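Local coordinates for protein chitin deacetylase 1 (Bombyx mori, PDB 5ZNT) that removes acetyl groups from the N-acetylglucosamine residues of chitin to give chitosan and acetate, this chain being the zinc-dependent CE4 deacetylase part of the secreted protein, at residues 58-63 and 74-79; 84-89 and 335-340; 89-92 and 97-100; 141-146 and 302-307. All blocks are in the same frame, centred on the assembly; numbering follows the deposited sequence.

Contact 1. Residues 58-63 and 74-79; sequences EIFNGK and ATYFVS
Just past Phe60, whose ring meets Ala74 and Tyr76 across this contact, the carbonyl oxygen OD1 of Asn61 accepts Lys63 N at 2.7 Å and, weakly, the backbone N of Arg64. The Lys63 donor sits well above the amide plane, 48° out of it. The loop is an Asx turn, and it takes the chain away from helix 53-59. Phe60, the first residue off the helix, has CG anti to its carbonyl carbon (chi1 -57°), which sets the ring against Ala74 and Tyr76. Its CZ rests on Ala74 CB at 3.4 Å, and its CE2 lies 3.5 Å from Tyr76 OH, the tyrosine reaching in from the opposite direction. Ile59 CG2 covers one face of the ring, 3.6 Å above its plane and over the centre. Phe44 of strand 38-45 and the ring of His96 also touch Phe60. Replacing Phe60 by an alanine would probably open a gap between the helix end and the strand, taking the apolar neighbour from Ala74 CB and Ile59 CG2. No hydrogen bond crosses between the segments: this beta-alpha-beta unit is closed here by fit and apolar packing, with a small methyl at Ala74 allowing close approach.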
loop_
_atom_site.group_PDB
_atom_site.type_symbol
_atom_site.label_atom_id
_atom_site.label_comp_id
_atom_site.label_asym_id
_atom_site.label_seq_id
_atom_site.Cartn_x
_atom_site.Cartn_y
_atom_site.Cartn_z
ATOM N N GLU A 58 -0.393 -9.348 -16.880
ATOM C CA GLU A 58 -0.078 -10.758 -16.719
ATOM C C GLU A 58 -0.505 -11.258 -15.343
ATOM O O GLU A 58 -1.044 -12.361 -15.221
ATOM C CB GLU A 58 1.415 -10.992 -16.933
ATOM C CG GLU A 58 1.868 -12.409 -16.701
ATOM C CD GLU A 58 3.313 -12.681 -17.154
ATOM O OE1 GLU A 58 3.992 -11.747 -17.670
ATOM O OE2 GLU A 58 3.773 -13.837 -16.981
ATOM N N ILE A 59 -0.262 -10.463 -14.299
ATOM C CA ILE A 59 -0.638 -10.860 -12.943
ATOM C C ILE A 59 -2.156 -10.815 -12.772
ATOM O O ILE A 59 -2.782 -11.792 -12.348
ATOM C CB ILE A 59 0.050 -9.964 -11.899
ATOM C CG1 ILE A 59 1.577 -10.068 -12.010
ATOM C CG2 ILE A 59 -0.438 -10.360 -10.502
ATOM C CD1 ILE A 59 2.344 -9.008 -11.203
ATOM N N PHE A 60 -2.752 -9.665 -13.059
ATOM C CA PHE A 60 -4.161 -9.411 -12.782
ATOM C C PHE A 60 -4.952 -9.602 -14.072
ATOM O O PHE A 60 -5.439 -8.663 -14.692
ATOM C CB PHE A 60 -4.342 -8.023 -12.175
ATOM C CG PHE A 60 -3.547 -7.838 -10.930
ATOM C CD1 PHE A 60 -3.923 -8.484 -9.762
ATOM C CD2 PHE A 60 -2.389 -7.069 -10.932
ATOM C CE1 PHE A 60 -3.182 -8.343 -8.604
ATOM C CE2 PHE A 60 -1.627 -6.922 -9.782
ATOM C CZ PHE A 60 -1.997 -7.570 -8.619
ATOM N N ASN A 61 -5.039 -10.871 -14.464
ATOM C CA ASN A 61 -5.532 -11.276 -15.770
ATOM C C ASN A 61 -7.052 -11.454 -15.821
ATOM O O ASN A 61 -7.577 -11.859 -16.864
ATOM C CB ASN A 61 -4.850 -12.574 -16.192
ATOM C CG ASN A 61 -5.047 -13.689 -15.182
ATOM O OD1 ASN A 61 -5.870 -13.581 -14.263
ATOM N ND2 ASN A 61 -4.296 -14.773 -15.345
ATOM N N GLY A 62 -7.766 -11.155 -14.742
ATOM C CA GLY A 62 -9.193 -11.415 -14.722
ATOM C C GLY A 62 -9.571 -12.865 -14.520
ATOM O O GLY A 62 -10.764 -13.182 -14.514
ATOM N N LYS A 63 -8.595 -13.753 -14.353
ATOM C CA LYS A 63 -8.828 -15.165 -14.081
ATOM C C LYS A 63 -8.479 -15.585 -12.658
ATOM O O LYS A 63 -8.788 -16.717 -12.276
ATOM C CB LYS A 63 -8.011 -16.036 -15.042
ATOM C CG LYS A 63 -8.071 -15.595 -16.495
ATOM C CD LYS A 63 -8.669 -16.672 -17.384
ATOM C CE LYS A 63 -8.394 -16.377 -18.852
ATOM N NZ LYS A 63 -6.947 -16.512 -19.163
ATOM N N ALA A 74 -5.089 -5.386 -5.794
ATOM C CA ALA A 74 -3.830 -4.902 -5.239
ATOM C C ALA A 74 -3.927 -3.396 -4.994
ATOM O O ALA A 74 -4.902 -2.741 -5.373
ATOM C CB ALA A 74 -2.647 -5.244 -6.178
ATOM N N THR A 75 -2.911 -2.848 -4.332
ATOM C CA THR A 75 -2.835 -1.424 -3.995
ATOM C C THR A 75 -1.573 -0.846 -4.624
ATOM O O THR A 75 -0.507 -1.433 -4.493
ATOM C CB THR A 75 -2.796 -1.218 -2.469
ATOM O OG1 THR A 75 -3.927 -1.871 -1.857
ATOM C CG2 THR A 75 -2.826 0.271 -2.106
ATOM N N TYR A 76 -1.692 0.301 -5.293
ATOM C CA TYR A 76 -0.579 0.933 -5.993
ATOM C C TYR A 76 -0.247 2.234 -5.281
ATOM O O TYR A 76 -1.099 3.126 -5.197
ATOM C CB TYR A 76 -0.929 1.217 -7.453
ATOM C CG TYR A 76 -1.066 -0.050 -8.264
ATOM C CD1 TYR A 76 -2.227 -0.812 -8.203
ATOM C CD2 TYR A 76 -0.025 -0.499 -9.068
ATOM C CE1 TYR A 76 -2.354 -1.992 -8.926
ATOM C CE2 TYR A 76 -0.149 -1.673 -9.818
ATOM C CZ TYR A 76 -1.321 -2.398 -9.750
ATOM O OH TYR A 76 -1.438 -3.547 -10.473
ATOM N N PHE A 77 0.958 2.315 -4.721
ATOM C CA PHE A 77 1.444 3.563 -4.133
ATOM C C PHE A 77 2.193 4.307 -5.232
ATOM O O PHE A 77 3.335 3.978 -5.559
ATOM C CB PHE A 77 2.322 3.287 -2.911
ATOM C CG PHE A 77 1.538 2.773 -1.730
ATOM C CD1 PHE A 77 0.847 3.651 -0.906
ATOM C CD2 PHE A 77 1.465 1.413 -1.476
ATOM C CE1 PHE A 77 0.099 3.171 0.169
ATOM C CE2 PHE A 77 0.729 0.937 -0.402
ATOM C CZ PHE A 77 0.049 1.809 0.408
ATOM N N VAL A 78 1.546 5.314 -5.803
ATOM C CA VAL A 78 1.959 5.883 -7.085
ATOM C C VAL A 78 2.752 7.143 -6.826
ATOM O O VAL A 78 2.299 8.021 -6.084
ATOM C CB VAL A 78 0.733 6.173 -7.973
ATOM C CG1 VAL A 78 1.181 6.806 -9.315
ATOM C CG2 VAL A 78 -0.041 4.849 -8.231
ATOM N N SER A 79 3.936 7.239 -7.438
ATOM C CA SER A 79 4.712 8.469 -7.467
ATOM C C SER A 79 4.529 9.138 -8.832
ATOM O O SER A 79 4.230 8.472 -9.822
ATOM C CB SER A 79 6.206 8.185 -7.204
ATOM O OG SER A 79 6.723 7.258 -8.170
#

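Contact 2. Residues 84-89 and 335-340; sequences NYSAVQ and PACWVP. With NAG (2-acetamido-2-deoxy-beta-D-glucopyranose), chain B; NAG (2-acetamido-2-deoxy-beta-D-glucopyranose), chain C.
The flat amide of Gln89 lies against Ala336 CB, which is nearest to NE2 at 3.3 Å but also close to CD and OE1; the glutamine stretches out to it with chi1 and chi2 both near 180°. The indole of Trp338 is met at its edge, near the ring plane, by O3 of the chain C NAG, and that hydroxyl also donates to Trp338 O over 3.1 Å. Nearer the start of the helix, Ser86 OG presses on the Pro340 ring, 3.0 Å from CB and 3.4 Å from CG, a tight fit that a small serine allows. An alanine in place of Pro340 lacks the ring atoms against Ser86, which would probably open a gap there and let the chain turn more freely beside the sugars. Asn84 does double duty: ND2 carries the N-linked NAG of chain B through a 1.4 Å bond to C1, while OD1 caps the helix by accepting Ala87 N at 3.0 Å. The second sugar lays its O7 3.2 Å from Pro335 CB, so the glycan bridges both segments. The Cys337–Cys360 disulfide and a backbone hydrogen bond between Ser86 and Gln358 tie in the hairpin of strands 341-345 and 355-359, and helix 117-134 packs on Tyr85.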
loop_
_atom_site.group_PDB
_atom_site.type_symbol
_atom_site.label_atom_id
_atom_site.label_comp_id
_atom_site.label_asym_id
_atom_site.label_seq_id
_atom_site.Cartn_x
_atom_site.Cartn_y
_atom_site.Cartn_z
ATOM N N ASN A 84 1.894 7.312 -16.090
ATOM C CA ASN A 84 0.883 7.375 -17.139
ATOM C C ASN A 84 -0.475 7.410 -16.444
ATOM O O ASN A 84 -0.911 6.402 -15.877
ATOM C CB ASN A 84 1.078 6.166 -18.042
ATOM C CG ASN A 84 0.000 5.992 -19.085
ATOM O OD1 ASN A 84 -1.125 6.499 -18.983
ATOM N ND2 ASN A 84 0.358 5.246 -20.114
ATOM N N TYR A 85 -1.131 8.576 -16.450
ATOM C CA TYR A 85 -2.350 8.718 -15.665
ATOM C C TYR A 85 -3.574 8.080 -16.309
ATOM O O TYR A 85 -4.547 7.812 -15.591
ATOM C CB TYR A 85 -2.605 10.195 -15.339
ATOM C CG TYR A 85 -1.617 10.613 -14.273
ATOM C CD1 TYR A 85 -1.879 10.364 -12.915
ATOM C CD2 TYR A 85 -0.382 11.156 -14.629
ATOM C CE1 TYR A 85 -0.957 10.710 -11.940
ATOM C CE2 TYR A 85 0.550 11.502 -13.672
ATOM C CZ TYR A 85 0.273 11.248 -12.338
ATOM O OH TYR A 85 1.216 11.583 -11.423
ATOM N N SER A 86 -3.547 7.809 -17.622
ATOM C CA SER A 86 -4.581 6.956 -18.218
ATOM C C SER A 86 -4.485 5.544 -17.673
ATOM O O SER A 86 -5.505 4.874 -17.480
ATOM C CB SER A 86 -4.431 6.904 -19.737
ATOM O OG SER A 86 -4.671 8.185 -20.262
ATOM N N ALA A 87 -3.255 5.063 -17.470
ATOM C CA ALA A 87 -3.057 3.726 -16.922
ATOM C C ALA A 87 -3.482 3.668 -15.465
ATOM O O ALA A 87 -4.085 2.676 -15.031
ATOM C CB ALA A 87 -1.592 3.301 -17.082
ATOM N N VAL A 88 -3.141 4.706 -14.685
ATOM C CA VAL A 88 -3.621 4.802 -13.311
ATOM C C VAL A 88 -5.148 4.736 -13.297
ATOM O O VAL A 88 -5.754 4.018 -12.495
ATOM C CB VAL A 88 -3.101 6.106 -12.657
ATOM C CG1 VAL A 88 -3.792 6.374 -11.356
ATOM C CG2 VAL A 88 -1.549 6.060 -12.427
ATOM N N GLN A 89 -5.783 5.484 -14.196
ATOM C CA GLN A 89 -7.241 5.514 -14.276
ATOM C C GLN A 89 -7.808 4.141 -14.599
ATOM O O GLN A 89 -8.821 3.726 -14.022
ATOM C CB GLN A 89 -7.673 6.527 -15.337
ATOM C CG GLN A 89 -9.192 6.646 -15.519
ATOM C CD GLN A 89 -9.546 7.711 -16.559
ATOM O OE1 GLN A 89 -8.786 7.968 -17.494
ATOM N NE2 GLN A 89 -10.700 8.320 -16.397
ATOM N N PRO A 335 -12.064 1.086 -21.590
ATOM C CA PRO A 335 -11.314 2.168 -20.925
ATOM C C PRO A 335 -12.006 3.511 -21.094
ATOM O O PRO A 335 -12.830 3.705 -21.989
ATOM C CB PRO A 335 -9.956 2.155 -21.637
ATOM C CG PRO A 335 -10.203 1.483 -22.934
ATOM C CD PRO A 335 -11.293 0.461 -22.677
ATOM N N ALA A 336 -11.659 4.445 -20.204
ATOM C CA ALA A 336 -12.308 5.755 -20.201
ATOM C C ALA A 336 -12.092 6.505 -21.508
ATOM O O ALA A 336 -12.928 7.330 -21.893
ATOM C CB ALA A 336 -11.801 6.601 -19.026
ATOM N N CYS A 337 -10.965 6.282 -22.175
ATOM C CA CYS A 337 -10.732 6.859 -23.490
ATOM C C CYS A 337 -9.885 5.876 -24.278
ATOM O O CYS A 337 -9.042 5.179 -23.707
ATOM C CB CYS A 337 -10.046 8.241 -23.415
ATOM S SG CYS A 337 -8.290 8.263 -22.849
ATOM N N TRP A 338 -10.118 5.822 -25.593
ATOM C CA TRP A 338 -9.464 4.820 -26.428
ATOM C C TRP A 338 -8.022 5.191 -26.740
ATOM O O TRP A 338 -7.145 4.324 -26.744
ATOM C CB TRP A 338 -10.246 4.625 -27.732
ATOM C CG TRP A 338 -11.559 3.912 -27.552
ATOM C CD1 TRP A 338 -12.817 4.435 -27.721
ATOM C CD2 TRP A 338 -11.742 2.544 -27.154
ATOM N NE1 TRP A 338 -13.766 3.473 -27.455
ATOM C CE2 TRP A 338 -13.135 2.308 -27.104
ATOM C CE3 TRP A 338 -10.860 1.498 -26.832
ATOM C CZ2 TRP A 338 -13.667 1.067 -26.756
ATOM C CZ3 TRP A 338 -11.387 0.269 -26.485
ATOM C CH2 TRP A 338 -12.780 0.061 -26.450
ATOM N N VAL A 339 -7.758 6.457 -27.032
ATOM C CA VAL A 339 -6.415 6.938 -27.324
ATOM C C VAL A 339 -6.121 8.108 -26.395
ATOM O O VAL A 339 -6.603 9.222 -26.608
ATOM C CB VAL A 339 -6.261 7.347 -28.800
ATOM C CG1 VAL A 339 -4.776 7.554 -29.136
ATOM C CG2 VAL A 339 -6.896 6.299 -29.706
ATOM N N PRO A 340 -5.359 7.881 -25.329
ATOM C CA PRO A 340 -5.033 8.976 -24.409
ATOM C C PRO A 340 -4.146 10.015 -25.067
ATOM O O PRO A 340 -3.355 9.716 -25.966
ATOM C CB PRO A 340 -4.295 8.272 -23.262
ATOM C CG PRO A 340 -4.741 6.831 -23.351
ATOM C CD PRO A 340 -4.917 6.572 -24.822
HETATM C C1 NAG B . -0.554 4.935 -21.165
HETATM C C2 NAG B . 0.051 4.268 -22.384
HETATM C C3 NAG B . -1.055 3.942 -23.387
HETATM C C4 NAG B . -2.184 3.160 -22.716
HETATM C C5 NAG B . -2.603 3.824 -21.408
HETATM C C6 NAG B . -3.573 2.996 -20.597
HETATM C C7 NAG B . 2.338 5.175 -22.551
HETATM C C8 NAG B . 3.270 6.002 -23.387
HETATM N N2 NAG B . 1.089 5.070 -23.010
HETATM O O3 NAG B . -0.469 3.210 -24.453
HETATM O O4 NAG B . -3.384 3.251 -23.473
HETATM O O5 NAG B . -1.463 4.068 -20.579
HETATM O O6 NAG B . -3.060 1.690 -20.377
HETATM O O7 NAG B . 2.696 4.650 -21.485
HETATM C C1 NAG C . -3.558 2.367 -24.575
HETATM C C2 NAG C . -5.048 1.967 -24.602
HETATM C C3 NAG C . -5.432 1.294 -25.925
HETATM C C4 NAG C . -4.861 2.025 -27.132
HETATM C C5 NAG C . -3.387 2.333 -26.918
HETATM C C6 NAG C . -2.798 3.185 -28.017
HETATM C C7 NAG C . -6.284 1.344 -22.582
HETATM C C8 NAG C . -6.454 0.329 -21.486
HETATM N N2 NAG C . -5.342 1.078 -23.489
HETATM O O3 NAG C . -6.855 1.292 -26.023
HETATM O O4 NAG C . -5.019 1.219 -28.295
HETATM O O5 NAG C . -3.247 3.081 -25.710
HETATM O O6 NAG C . -2.014 2.397 -28.900
HETATM O O7 NAG C . -6.964 2.363 -22.640
#

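Contact 3. Residues 89-92 and 97-100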
loop_
_atom_site.group_PDB
_atom_site.type_symbol
_atom_site.label_atom_id
_atom_site.label_comp_id
_atom_site.label_asym_id
_atom_site.label_seq_id
_atom_site.Cartn_x
_atom_site.Cartn_y
_atom_site.Cartn_z
ATOM N N GLN A 89 -5.783 5.484 -14.196
ATOM C CA GLN A 89 -7.241 5.514 -14.276
ATOM C C GLN A 89 -7.808 4.141 -14.599
ATOM O O GLN A 89 -8.821 3.726 -14.022
ATOM C CB GLN A 89 -7.673 6.527 -15.337
ATOM C CG GLN A 89 -9.192 6.646 -15.519
ATOM C CD GLN A 89 -9.546 7.711 -16.559
ATOM O OE1 GLN A 89 -8.786 7.968 -17.494
ATOM N NE2 GLN A 89 -10.700 8.320 -16.397
ATOM N N GLU A 90 -7.159 3.415 -15.505
ATOM C CA GLU A 90 -7.654 2.105 -15.895
ATOM C C GLU A 90 -7.457 1.086 -14.774
ATOM O O GLU A 90 -8.334 0.254 -14.511
ATOM C CB GLU A 90 -6.947 1.665 -17.177
ATOM C CG GLU A 90 -7.318 0.280 -17.647
ATOM C CD GLU A 90 -8.753 0.187 -18.177
ATOM O OE1 GLU A 90 -9.139 -0.942 -18.545
ATOM O OE2 GLU A 90 -9.494 1.213 -18.215
ATOM N N THR A 91 -6.306 1.148 -14.107
ATOM C CA THR A 91 -6.060 0.320 -12.934
ATOM C C THR A 91 -7.138 0.534 -11.875
ATOM O O THR A 91 -7.636 -0.428 -11.280
ATOM C CB THR A 91 -4.665 0.658 -12.391
ATOM O OG1 THR A 91 -3.683 0.312 -13.377
ATOM C CG2 THR A 91 -4.367 -0.054 -11.076
ATOM N N HIS A 92 -7.499 1.793 -11.625
ATOM C CA HIS A 92 -8.557 2.119 -10.676
ATOM C C HIS A 92 -9.909 1.611 -11.176
ATOM O O HIS A 92 -10.681 1.020 -10.408
ATOM C CB HIS A 92 -8.578 3.634 -10.468
ATOM C CG HIS A 92 -9.496 4.108 -9.377
ATOM N ND1 HIS A 92 -10.816 4.439 -9.604
ATOM C CD2 HIS A 92 -9.268 4.361 -8.070
ATOM C CE1 HIS A 92 -11.366 4.857 -8.478
ATOM N NE2 HIS A 92 -10.448 4.822 -7.529
ATOM N N GLU A 97 -6.688 -0.395 -5.879
ATOM C CA GLU A 97 -6.652 0.832 -5.102
ATOM C C GLU A 97 -5.475 1.688 -5.544
ATOM O O GLU A 97 -4.383 1.171 -5.779
ATOM C CB GLU A 97 -6.537 0.524 -3.607
ATOM C CG GLU A 97 -6.373 1.791 -2.768
ATOM C CD GLU A 97 -6.432 1.545 -1.261
ATOM O OE1 GLU A 97 -6.667 0.387 -0.850
ATOM O OE2 GLU A 97 -6.261 2.531 -0.499
ATOM N N ILE A 98 -5.702 2.998 -5.656
ATOM C CA ILE A 98 -4.642 3.952 -5.974
ATOM C C ILE A 98 -4.361 4.758 -4.720
ATOM O O ILE A 98 -5.280 5.349 -4.150
ATOM C CB ILE A 98 -5.033 4.884 -7.131
ATOM C CG1 ILE A 98 -5.338 4.074 -8.382
ATOM C CG2 ILE A 98 -3.901 5.918 -7.389
ATOM C CD1 ILE A 98 -4.166 3.223 -8.891
ATOM N N ALA A 99 -3.098 4.777 -4.289
ATOM C CA ALA A 99 -2.658 5.537 -3.119
ATOM C C ALA A 99 -1.471 6.399 -3.535
ATOM O O ALA A 99 -0.969 6.276 -4.656
ATOM C CB ALA A 99 -2.266 4.599 -1.952
ATOM N N VAL A 100 -1.000 7.294 -2.646
ATOM C CA VAL A 100 0.031 8.257 -3.050
ATOM C C VAL A 100 1.376 7.876 -2.459
ATOM O O VAL A 100 1.475 7.374 -1.328
ATOM C CB VAL A 100 -0.323 9.714 -2.695
ATOM C CG1 VAL A 100 -1.694 10.100 -3.280
ATOM C CG2 VAL A 100 -0.261 9.979 -1.192
#
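Ile98 packs against Thr91 and His92, where helix 85-93 lies on strand 97-100 in a beta-alpha-beta unit that starts with strand 75-78 and belongs to the deacetylase barrel typical of CE4 enzymes. Its branched, apolar side chain suits a strand position turned to a helix. With both chi1 and chi2 near -60°, it folds back so that CG1 and CD1 serve different helix residues. CD1 meets Thr91 CG2 at 3.9 Å, the two side chains crossing at about a right angle. Thr91 is divided by its rotamer: the hydroxyl, anti to the carbonyl carbon, turns back to Ala87 O one helical turn earlier, which leaves the methyl to face the strand. A threonine here thus satisfies its polar atom within the helix and gives the sheet only carbon. His92 swings its ring out with CG anti to N (chi1 -172°), and NE2 reaches Ser141 OG. Helix 117-134 adds Ile131 to the surroundings of Ile98, and on the strand's other side Glu97 bonds to Tyr168 OH. At the imidazole, Ile98 comes to the edge and near the ring plane, its CG1 lying 3.9 Å from His92 CB and 4.0 Å from His92 CD2.

Contact 4. Residues 141-146 and 302-307; sequences SVVGVR and TMTQVI
Val143, with chi1 at -55°, has CG2 in the crowded position between its backbone N and carbonyl carbon, and Thr304, its OG1 anti to the carbonyl carbon (chi1 -71°), places the hydroxyl oxygen beside it: Val143 CG2 and Thr304 OG1 lie 3.5 Å apart. The polar partners of this oxygen are Glu97 OE2 and a water, which donates to Thr304 OG1 at 2.8 Å and to Ser141 O at 2.7 Å, so one water spans the two segments. At the other end Arg146 runs out extended and then bends at chi3, while Met303 curls so that its CE approaches Arg146 NH2 obliquely at 3.9 Å; a flexible thioether can follow such a surface. The guanidinium is gripped by Ser170 O at NE and by a salt bridge to Asp45 at NH1, and Arg146 O takes a bond from His101 ND1, consistent with a second-shell role in orienting this zinc ligand. Helix 303-311 opens with a capping box of Thr302 and Gln305, each backbone N held by the other's side chain, and it packs over strands 168-169 and 209-214, while strand 144-145 pairs with strand 168-169.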
loop_
_atom_site.group_PDB
_atom_site.type_symbol
_atom_site.label_atom_id
_atom_site.label_comp_id
_atom_site.label_asym_id
_atom_site.label_seq_id
_atom_site.Cartn_x
_atom_site.Cartn_y
_atom_site.Cartn_z
ATOM N N SER A 141 -11.543 8.105 -3.279
ATOM C CA SER A 141 -10.991 6.808 -2.894
ATOM C C SER A 141 -9.456 6.767 -2.869
ATOM O O SER A 141 -8.887 5.730 -2.521
ATOM C CB SER A 141 -11.519 5.723 -3.831
ATOM O OG SER A 141 -11.150 5.976 -5.180
ATOM N N VAL A 142 -8.775 7.859 -3.208
ATOM C CA VAL A 142 -7.323 7.965 -3.047
ATOM C C VAL A 142 -7.067 8.430 -1.608
ATOM O O VAL A 142 -7.190 9.608 -1.296
ATOM C CB VAL A 142 -6.722 8.921 -4.081
ATOM C CG1 VAL A 142 -5.205 9.055 -3.891
ATOM C CG2 VAL A 142 -7.082 8.471 -5.525
ATOM N N VAL A 143 -6.746 7.499 -0.704
ATOM C CA VAL A 143 -6.828 7.810 0.726
ATOM C C VAL A 143 -5.603 7.333 1.503
ATOM O O VAL A 143 -5.474 7.622 2.698
ATOM C CB VAL A 143 -8.109 7.214 1.355
ATOM C CG1 VAL A 143 -9.357 7.672 0.599
ATOM C CG2 VAL A 143 -8.035 5.683 1.404
ATOM N N GLY A 144 -4.712 6.585 0.850
ATOM C CA GLY A 144 -3.537 6.051 1.518
ATOM C C GLY A 144 -2.245 6.753 1.152
ATOM O O GLY A 144 -2.137 7.369 0.084
ATOM N N VAL A 145 -1.252 6.660 2.037
ATOM C CA VAL A 145 0.050 7.290 1.869
ATOM C C VAL A 145 1.123 6.264 2.175
ATOM O O VAL A 145 1.019 5.532 3.170
ATOM C CB VAL A 145 0.216 8.503 2.814
ATOM C CG1 VAL A 145 1.671 9.010 2.775
ATOM C CG2 VAL A 145 -0.739 9.633 2.419
ATOM N N ARG A 146 2.182 6.246 1.359
ATOM C CA ARG A 146 3.429 5.575 1.717
ATOM C C ARG A 146 4.580 6.493 1.341
ATOM O O ARG A 146 4.677 6.925 0.185
ATOM C CB ARG A 146 3.579 4.225 1.012
ATOM C CG ARG A 146 4.932 3.534 1.279
ATOM C CD ARG A 146 4.904 2.087 0.745
ATOM N NE ARG A 146 4.091 1.182 1.569
ATOM C CZ ARG A 146 3.723 -0.047 1.209
ATOM N NH1 ARG A 146 4.083 -0.539 0.022
ATOM N NH2 ARG A 146 3.001 -0.791 2.047
ATOM N N THR A 302 -7.312 -4.972 -1.278
ATOM C CA THR A 302 -6.628 -3.689 -1.161
ATOM C C THR A 302 -6.425 -3.322 0.305
ATOM O O THR A 302 -7.026 -3.902 1.216
ATOM C CB THR A 302 -7.419 -2.581 -1.845
ATOM O OG1 THR A 302 -8.599 -2.302 -1.084
ATOM C CG2 THR A 302 -7.830 -2.986 -3.262
ATOM N N MET A 303 -5.606 -2.294 0.528
ATOM C CA MET A 303 -5.399 -1.801 1.891
ATOM C C MET A 303 -6.681 -1.236 2.472
ATOM O O MET A 303 -7.005 -1.476 3.640
ATOM C CB MET A 303 -4.317 -0.727 1.904
ATOM C CG MET A 303 -3.053 -1.150 1.239
ATOM S SD MET A 303 -2.099 -2.104 2.397
ATOM C CE MET A 303 -0.822 -0.976 2.690
ATOM N N THR A 304 -7.394 -0.415 1.689
ATOM C CA THR A 304 -8.674 0.105 2.152
ATOM C C THR A 304 -9.616 -1.035 2.527
ATOM O O THR A 304 -10.347 -0.944 3.520
ATOM C CB THR A 304 -9.303 0.994 1.076
ATOM O OG1 THR A 304 -8.558 2.211 0.976
ATOM C CG2 THR A 304 -10.782 1.339 1.405
ATOM N N GLN A 305 -9.584 -2.135 1.765
ATOM C CA GLN A 305 -10.457 -3.266 2.070
ATOM C C GLN A 305 -10.072 -3.949 3.383
ATOM O O GLN A 305 -10.948 -4.487 4.072
ATOM C CB GLN A 305 -10.445 -4.258 0.907
ATOM C CG GLN A 305 -11.332 -3.785 -0.226
ATOM C CD GLN A 305 -11.182 -4.572 -1.497
ATOM O OE1 GLN A 305 -10.262 -5.379 -1.653
ATOM N NE2 GLN A 305 -12.110 -4.360 -2.421
ATOM N N VAL A 306 -8.788 -3.939 3.752
ATOM C CA VAL A 306 -8.411 -4.438 5.073
ATOM C C VAL A 306 -9.075 -3.594 6.154
ATOM O O VAL A 306 -9.708 -4.120 7.078
ATOM C CB VAL A 306 -6.882 -4.466 5.249
ATOM C CG1 VAL A 306 -6.531 -4.872 6.695
ATOM C CG2 VAL A 306 -6.254 -5.444 4.291
ATOM N N ILE A 307 -8.956 -2.268 6.039
ATOM C CA ILE A 307 -9.550 -1.375 7.031
ATOM C C ILE A 307 -11.063 -1.571 7.100
ATOM O O ILE A 307 -11.659 -1.528 8.181
ATOM C CB ILE A 307 -9.176 0.090 6.720
ATOM C CG1 ILE A 307 -7.666 0.292 6.863
ATOM C CG2 ILE A 307 -9.948 1.066 7.628
ATOM C CD1 ILE A 307 -7.160 1.685 6.380
HETATM O O HOH W 1 -9.874 3.742 -0.952
#

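Overall arrangement
Contacts 1, 2 and 3 lie on the same side of the chain's centre and share successive elements: strand 75-78 belongs to contact 1, helix 85-93 to contacts 2 and 3, and strand 97-100 to contact 3. Contacts 1 and 3 have centres 9 Å apart and are joined by backbone bonds between neighbouring parallel strands. Contact 2 shares Gln89 with contact 3 but sits at the surface. Contact 4 falls inside the long loop that contact 2 closes, without touching it, their centres about 22 Å apart; Thr75 joins contact 1 to contact 4, His92 and Glu97 join contact 3 to it. Late segments 302-307 and 335-340 thus pack on early elements, the former near the zinc site, the latter at the glycan-bearing surface.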